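Local coordinates for protein oxidoreductase, short-chain dehydrogenase/reductase family (Aeromonas hydrophila subsp. hydrophila, PDB 3L6E) that probably works as a nucleotide-dependent oxidoreductase of the short-chain dehydrogenase/reductase family, perhaps reducing 3-dehydrosphinganine in sphingolipid metabolism, at residues Leu15-Thr20 against Leu40-Leu45; Ile21-Arg26 against Pro78-His83. All coordinates share one frame; numbering follows the deposited sequence.

In the fold
Both contacts lie in the Rossmann-type fold of the short-chain dehydrogenases, and both use helix 14-25, which follows the first strand. Contact 1 takes its N-terminal half and reaches across to helix 37-47; contact 2 takes its C-terminal half and reaches down to strand 80-84. Their centres lie about 11 Å apart, and their segments alternate along the chain in the order 15-20, 21-26, 40-45, 78-83. They meet where Leu19 and Leu82 pack and where the Gln43 amide approaches Ile21. Helix 14-25 is thus fixed both to a neighbouring helix and to the sheet beneath, in the half of the fold where this family generally binds its dinucleotide.

Contact 1 of 2, residues Leu15-Thr20 against Leu40-Leu45; sequences LGRALT and LQQQEL. Unlike the reference sequence in segment 40-45: Gln42 (reference Glu), Leu45 (reference Glu).
Arg17 and Gln43 join the first two helices of the Rossmann fold, 14-25 and 37-47, just after the last glycine, Gly16, of the family's TGxxxGxG nucleotide-binding motif. The helices run nearly parallel, their segment axes crossing at -22° and coming no nearer than 11.7 Å, so long side chains must bridge the gap. Arg17 and Gln43 share this task: the glutamine chain folds back at chi2 (-70°) and presents the flat of its amide to Arg17, whose CG sits over that face, 3.4 Å from Gln43 CD. The arginine chain crosses the glutamine at about a right angle and then bends sharply at chi3 (31°), a torsion well short of staggered, which brings Arg17 NH2 to 3.2 Å from Gln43 OE1. The guanidinium meets this oxygen obliquely. Gln42, at the exposed margin, reaches in with an extended chain, and its OE1 comes to 3.7 Å from Arg17 CD.

On the inner side Thr20 CB approaches Gln43 NE2 at 4.4 Å. This amide nitrogen is buried among aliphatic groups and has no hydrogen-bonding partner in the model, which probably carries an energetic cost. The Thr20 hydroxyl instead turns back to its own helix, where OG1 donates to Gly16 O at 2.7 Å. The same carbonyl accepts from Thr20 N, and the two donors approach from opposite faces of its plane.

Beneath this bridge the helices rest on the last two strands at one end of the parallel sheet: Thr20 touches Val30 and Gln43 touches Met32 of strand 29-34, while Thr20 also meets Val51 of strand 51-55. On other sides of helix 14-25, Leu15 packs on Cys84 of strand 80-84 and Ala18 meets Ala204 of helix 200-210.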
loop_
_atom_site.group_PDB
_atom_site.type_symbol
_atom_site.label_atom_id
_atom_site.label_comp_id
_atom_site.label_asym_id
_atom_site.label_seq_id
_atom_site.Cartn_x
_atom_site.Cartn_y
_atom_site.Cartn_z
ATOM N N LEU A 15 5.894 9.580 -14.411
ATOM C CA LEU A 15 5.641 9.330 -12.998
ATOM C C LEU A 15 5.988 10.529 -12.123
ATOM O O LEU A 15 5.159 10.983 -11.328
ATOM C CB LEU A 15 6.479 8.128 -12.569
ATOM C CG LEU A 15 6.015 7.112 -11.528
ATOM C CD1 LEU A 15 6.328 5.699 -12.016
ATOM C CD2 LEU A 15 6.695 7.368 -10.192
ATOM N N GLY A 16 7.218 11.022 -12.247
ATOM C CA GLY A 16 7.642 12.213 -11.493
ATOM C C GLY A 16 6.824 13.470 -11.780
ATOM O O GLY A 16 6.548 14.260 -10.856
ATOM N N ARG A 17 6.442 13.648 -13.054
ATOM C CA ARG A 17 5.520 14.710 -13.482
ATOM C C ARG A 17 4.210 14.586 -12.725
ATOM O O ARG A 17 3.789 15.531 -12.056
ATOM C CB ARG A 17 5.223 14.628 -14.991
ATOM C CG ARG A 17 5.946 15.604 -15.910
ATOM C CD ARG A 17 5.259 15.671 -17.310
ATOM N NE ARG A 17 3.810 15.429 -17.242
ATOM C CZ ARG A 17 2.858 16.260 -17.674
ATOM N NH1 ARG A 17 1.583 15.928 -17.544
ATOM N NH2 ARG A 17 3.172 17.417 -18.240
ATOM N N ALA A 18 3.576 13.412 -12.800
ATOM C CA ALA A 18 2.266 13.213 -12.175
ATOM C C ALA A 18 2.311 13.438 -10.657
ATOM O O ALA A 18 1.405 14.037 -10.074
ATOM C CB ALA A 18 1.705 11.808 -12.498
ATOM N N LEU A 19 3.355 12.924 -10.021
ATOM C CA LEU A 19 3.524 13.102 -8.592
ATOM C C LEU A 19 3.718 14.571 -8.249
ATOM O O LEU A 19 3.169 15.029 -7.268
ATOM C CB LEU A 19 4.693 12.276 -8.053
ATOM C CG LEU A 19 4.572 10.744 -7.984
ATOM C CD1 LEU A 19 5.947 10.113 -7.936
ATOM C CD2 LEU A 19 3.736 10.283 -6.797
ATOM N N THR A 20 4.495 15.298 -9.058
ATOM C CA THR A 20 4.765 16.711 -8.815
ATOM C C THR A 20 3.472 17.486 -8.910
ATOM O O THR A 20 3.156 18.264 -8.019
ATOM C CB THR A 20 5.793 17.309 -9.785
ATOM O OG1 THR A 20 7.043 16.643 -9.635
ATOM C CG2 THR A 20 6.016 18.812 -9.515
ATOM N N LEU A 40 11.960 19.912 -17.108
ATOM C CA LEU A 40 11.865 20.752 -15.921
ATOM C C LEU A 40 11.233 22.128 -16.232
ATOM O O LEU A 40 10.384 22.606 -15.471
ATOM C CB LEU A 40 13.225 20.873 -15.210
ATOM C CG LEU A 40 13.756 19.595 -14.530
ATOM C CD1 LEU A 40 15.235 19.684 -14.167
ATOM C CD2 LEU A 40 12.956 19.200 -13.305
ATOM N N GLN A 41 11.621 22.733 -17.364
ATOM C CA GLN A 41 11.091 24.033 -17.787
ATOM C C GLN A 41 9.606 23.966 -18.137
ATOM O O GLN A 41 8.840 24.886 -17.810
ATOM C CB GLN A 41 11.864 24.590 -18.993
ATOM C CG GLN A 41 13.301 25.037 -18.703
ATOM C CD GLN A 41 13.968 25.691 -19.908
ATOM O OE1 GLN A 41 14.724 26.660 -19.766
ATOM N NE2 GLN A 41 13.675 25.181 -21.100
ATOM N N GLN A 42 9.215 22.888 -18.827
ATOM C CA GLN A 42 7.824 22.688 -19.241
ATOM C C GLN A 42 6.948 22.594 -17.984
ATOM O O GLN A 42 5.818 23.065 -17.967
ATOM C CB GLN A 42 7.688 21.459 -20.183
ATOM C CG GLN A 42 6.865 20.258 -19.669
ATOM C CD GLN A 42 7.128 18.914 -20.409
ATOM O OE1 GLN A 42 6.650 17.856 -19.971
ATOM N NE2 GLN A 42 7.896 18.955 -21.504
ATOM N N GLN A 43 7.502 22.007 -16.924
ATOM C CA GLN A 43 6.807 21.898 -15.659
ATOM C C GLN A 43 6.760 23.242 -14.915
ATOM O O GLN A 43 5.767 23.550 -14.245
ATOM C CB GLN A 43 7.442 20.806 -14.800
ATOM C CG GLN A 43 7.239 19.375 -15.305
ATOM C CD GLN A 43 5.804 18.884 -15.181
ATOM O OE1 GLN A 43 5.033 18.924 -16.153
ATOM N NE2 GLN A 43 5.440 18.401 -13.989
ATOM N N GLU A 44 7.830 24.028 -15.025
ATOM C CA GLU A 44 7.862 25.369 -14.441
ATOM C C GLU A 44 6.827 26.286 -15.110
ATOM O O GLU A 44 6.139 27.043 -14.426
ATOM C CB GLU A 44 9.283 25.979 -14.490
ATOM C CG GLU A 44 10.220 25.437 -13.399
ATOM C CD GLU A 44 11.522 26.230 -13.244
ATOM O OE1 GLU A 44 12.445 26.055 -14.076
ATOM O OE2 GLU A 44 11.635 27.007 -12.273
ATOM N N LEU A 45 6.705 26.167 -16.435
ATOM C CA LEU A 45 5.711 26.892 -17.245
ATOM C C LEU A 45 4.282 26.506 -16.853
ATOM O O LEU A 45 3.381 27.346 -16.824
ATOM C CB LEU A 45 5.949 26.607 -18.738
ATOM C CG LEU A 45 5.537 27.631 -19.805
ATOM C CD1 LEU A 45 6.680 27.875 -20.787
ATOM C CD2 LEU A 45 4.273 27.208 -20.552
#

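Contact 2 of 2, residues Ile21-Arg26 against Pro78-His83; sequences IGLVER and PELVLH
Leu23 points from the last turn of helix 14-25 toward strand 80-84 and spreads its two methyls over two leucines of that strand. The branches divide the work: Leu23 CD2 meets Leu80 CD2 at 4.4 Å, and Leu23 CD1 meets Leu82 CD1 at 4.2 Å. Leu80 and Leu82 are two residues apart and so face the helix together, whereas Val81 and His83 project to the other side of the sheet and pack on helix 98-123. In Leu80, CG lies opposite the backbone N (chi1 165°), and this torsion together with chi2 (64°) brings the CD2 methyl to Leu23. The backbones stay well apart, Leu23 CA and Leu80 CA being 10.6 Å from each other, so the two segments meet through side chains. Ile6 of strand 5-9 touches both Leu23 and Leu80, and Leu208 of helix 200-210 also packs on Leu23. Past the helix end, Arg26 forms a salt bridge to Asp209.

All three touching residues are buried and wholly aliphatic, and no hydrogen bond crosses between the segments. Cohesion here therefore comes from dispersion and the exclusion of water, without the directional restraint of a polar contact.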
loop_
_atom_site.group_PDB
_atom_site.type_symbol
_atom_site.label_atom_id
_atom_site.label_comp_id
_atom_site.label_asym_id
_atom_site.label_seq_id
_atom_site.Cartn_x
_atom_site.Cartn_y
_atom_site.Cartn_z
ATOM N N ILE A 21 2.727 17.256 -9.993
ATOM C CA ILE A 21 1.434 17.885 -10.217
ATOM C C ILE A 21 0.487 17.653 -9.043
ATOM O O ILE A 21 -0.164 18.585 -8.574
ATOM C CB ILE A 21 0.771 17.429 -11.554
ATOM C CG1 ILE A 21 1.671 17.781 -12.745
ATOM C CG2 ILE A 21 -0.641 18.046 -11.689
ATOM C CD1 ILE A 21 1.199 17.291 -14.091
ATOM N N GLY A 22 0.438 16.410 -8.568
ATOM C CA GLY A 22 -0.493 15.999 -7.519
ATOM C C GLY A 22 -0.237 16.646 -6.179
ATOM O O GLY A 22 -1.179 17.033 -5.488
ATOM N N LEU A 23 1.041 16.746 -5.810
ATOM C CA LEU A 23 1.469 17.397 -4.572
ATOM C C LEU A 23 1.227 18.903 -4.639
ATOM O O LEU A 23 0.929 19.539 -3.628
ATOM C CB LEU A 23 2.962 17.128 -4.315
ATOM C CG LEU A 23 3.426 15.707 -3.968
ATOM C CD1 LEU A 23 4.868 15.458 -4.392
ATOM C CD2 LEU A 23 3.238 15.387 -2.488
ATOM N N VAL A 24 1.353 19.479 -5.832
ATOM C CA VAL A 24 1.043 20.901 -6.007
ATOM C C VAL A 24 -0.446 21.164 -5.794
ATOM O O VAL A 24 -0.826 22.104 -5.069
ATOM C CB VAL A 24 1.499 21.439 -7.377
ATOM C CG1 VAL A 24 0.840 22.822 -7.686
ATOM C CG2 VAL A 24 3.016 21.544 -7.413
ATOM N N GLU A 25 -1.274 20.340 -6.438
ATOM C CA GLU A 25 -2.733 20.403 -6.293
ATOM C C GLU A 25 -3.165 20.206 -4.832
ATOM O O GLU A 25 -4.179 20.749 -4.413
ATOM C CB GLU A 25 -3.424 19.369 -7.201
ATOM C CG GLU A 25 -3.343 19.682 -8.702
ATOM C CD GLU A 25 -4.034 18.641 -9.593
ATOM O OE1 GLU A 25 -4.424 17.565 -9.082
ATOM O OE2 GLU A 25 -4.183 18.900 -10.808
ATOM N N ARG A 26 -2.388 19.433 -4.065
ATOM C CA ARG A 26 -2.651 19.253 -2.633
ATOM C C ARG A 26 -1.987 20.351 -1.761
ATOM O O ARG A 26 -1.898 20.225 -0.533
ATOM C CB ARG A 26 -2.263 17.830 -2.179
ATOM C CG ARG A 26 -3.123 16.697 -2.789
ATOM C CD ARG A 26 -2.348 15.364 -2.849
ATOM N NE ARG A 26 -3.014 14.312 -3.645
ATOM C CZ ARG A 26 -3.543 13.193 -3.147
ATOM N NH1 ARG A 26 -4.110 12.298 -3.956
ATOM N NH2 ARG A 26 -3.508 12.955 -1.841
ATOM N N PRO A 78 13.066 19.803 3.666
ATOM C CA PRO A 78 11.900 19.090 3.159
ATOM C C PRO A 78 11.232 18.187 4.184
ATOM O O PRO A 78 11.907 17.642 5.056
ATOM C CB PRO A 78 12.475 18.231 2.025
ATOM C CG PRO A 78 13.905 18.018 2.367
ATOM C CD PRO A 78 14.340 19.204 3.203
ATOM N N GLU A 79 9.912 18.046 4.069
ATOM C CA GLU A 79 9.160 17.021 4.787
ATOM C C GLU A 79 9.208 15.659 4.061
ATOM O O GLU A 79 9.153 14.595 4.697
ATOM C CB GLU A 79 7.695 17.439 4.942
ATOM C CG GLU A 79 7.486 18.824 5.550
ATOM C CD GLU A 79 6.020 19.221 5.597
ATOM O OE1 GLU A 79 5.640 20.010 6.500
ATOM O OE2 GLU A 79 5.247 18.736 4.734
ATOM N N LEU A 80 9.286 15.692 2.733
ATOM C CA LEU A 80 9.264 14.454 1.956
ATOM C C LEU A 80 10.271 14.511 0.830
ATOM O O LEU A 80 10.324 15.491 0.076
ATOM C CB LEU A 80 7.851 14.147 1.422
ATOM C CG LEU A 80 7.647 13.105 0.308
ATOM C CD1 LEU A 80 8.045 11.716 0.768
ATOM C CD2 LEU A 80 6.199 13.101 -0.228
ATOM N N VAL A 81 11.100 13.469 0.762
ATOM C CA VAL A 81 11.969 13.245 -0.374
ATOM C C VAL A 81 11.408 12.047 -1.126
ATOM O O VAL A 81 11.338 10.923 -0.612
ATOM C CB VAL A 81 13.459 13.072 0.008
ATOM C CG1 VAL A 81 14.307 12.816 -1.252
ATOM C CG2 VAL A 81 13.973 14.343 0.666
ATOM N N LEU A 82 10.957 12.329 -2.340
ATOM C CA LEU A 82 10.340 11.341 -3.186
ATOM C C LEU A 82 11.349 10.995 -4.248
ATOM O O LEU A 82 11.621 11.793 -5.143
ATOM C CB LEU A 82 9.079 11.908 -3.820
ATOM C CG LEU A 82 7.807 11.078 -3.700
ATOM C CD1 LEU A 82 6.707 11.660 -4.568
ATOM C CD2 LEU A 82 8.069 9.645 -4.071
ATOM N N HIS A 83 11.951 9.827 -4.117
ATOM C CA HIS A 83 12.965 9.433 -5.070
ATOM C C HIS A 83 12.372 8.545 -6.154
ATOM O O HIS A 83 11.881 7.449 -5.878
ATOM C CB HIS A 83 14.158 8.762 -4.399
ATOM C CG HIS A 83 15.283 8.481 -5.347
ATOM N ND1 HIS A 83 15.646 7.204 -5.718
ATOM C CD2 HIS A 83 16.089 9.315 -6.040
ATOM C CE1 HIS A 83 16.637 7.265 -6.585
ATOM N NE2 HIS A 83 16.920 8.533 -6.802
#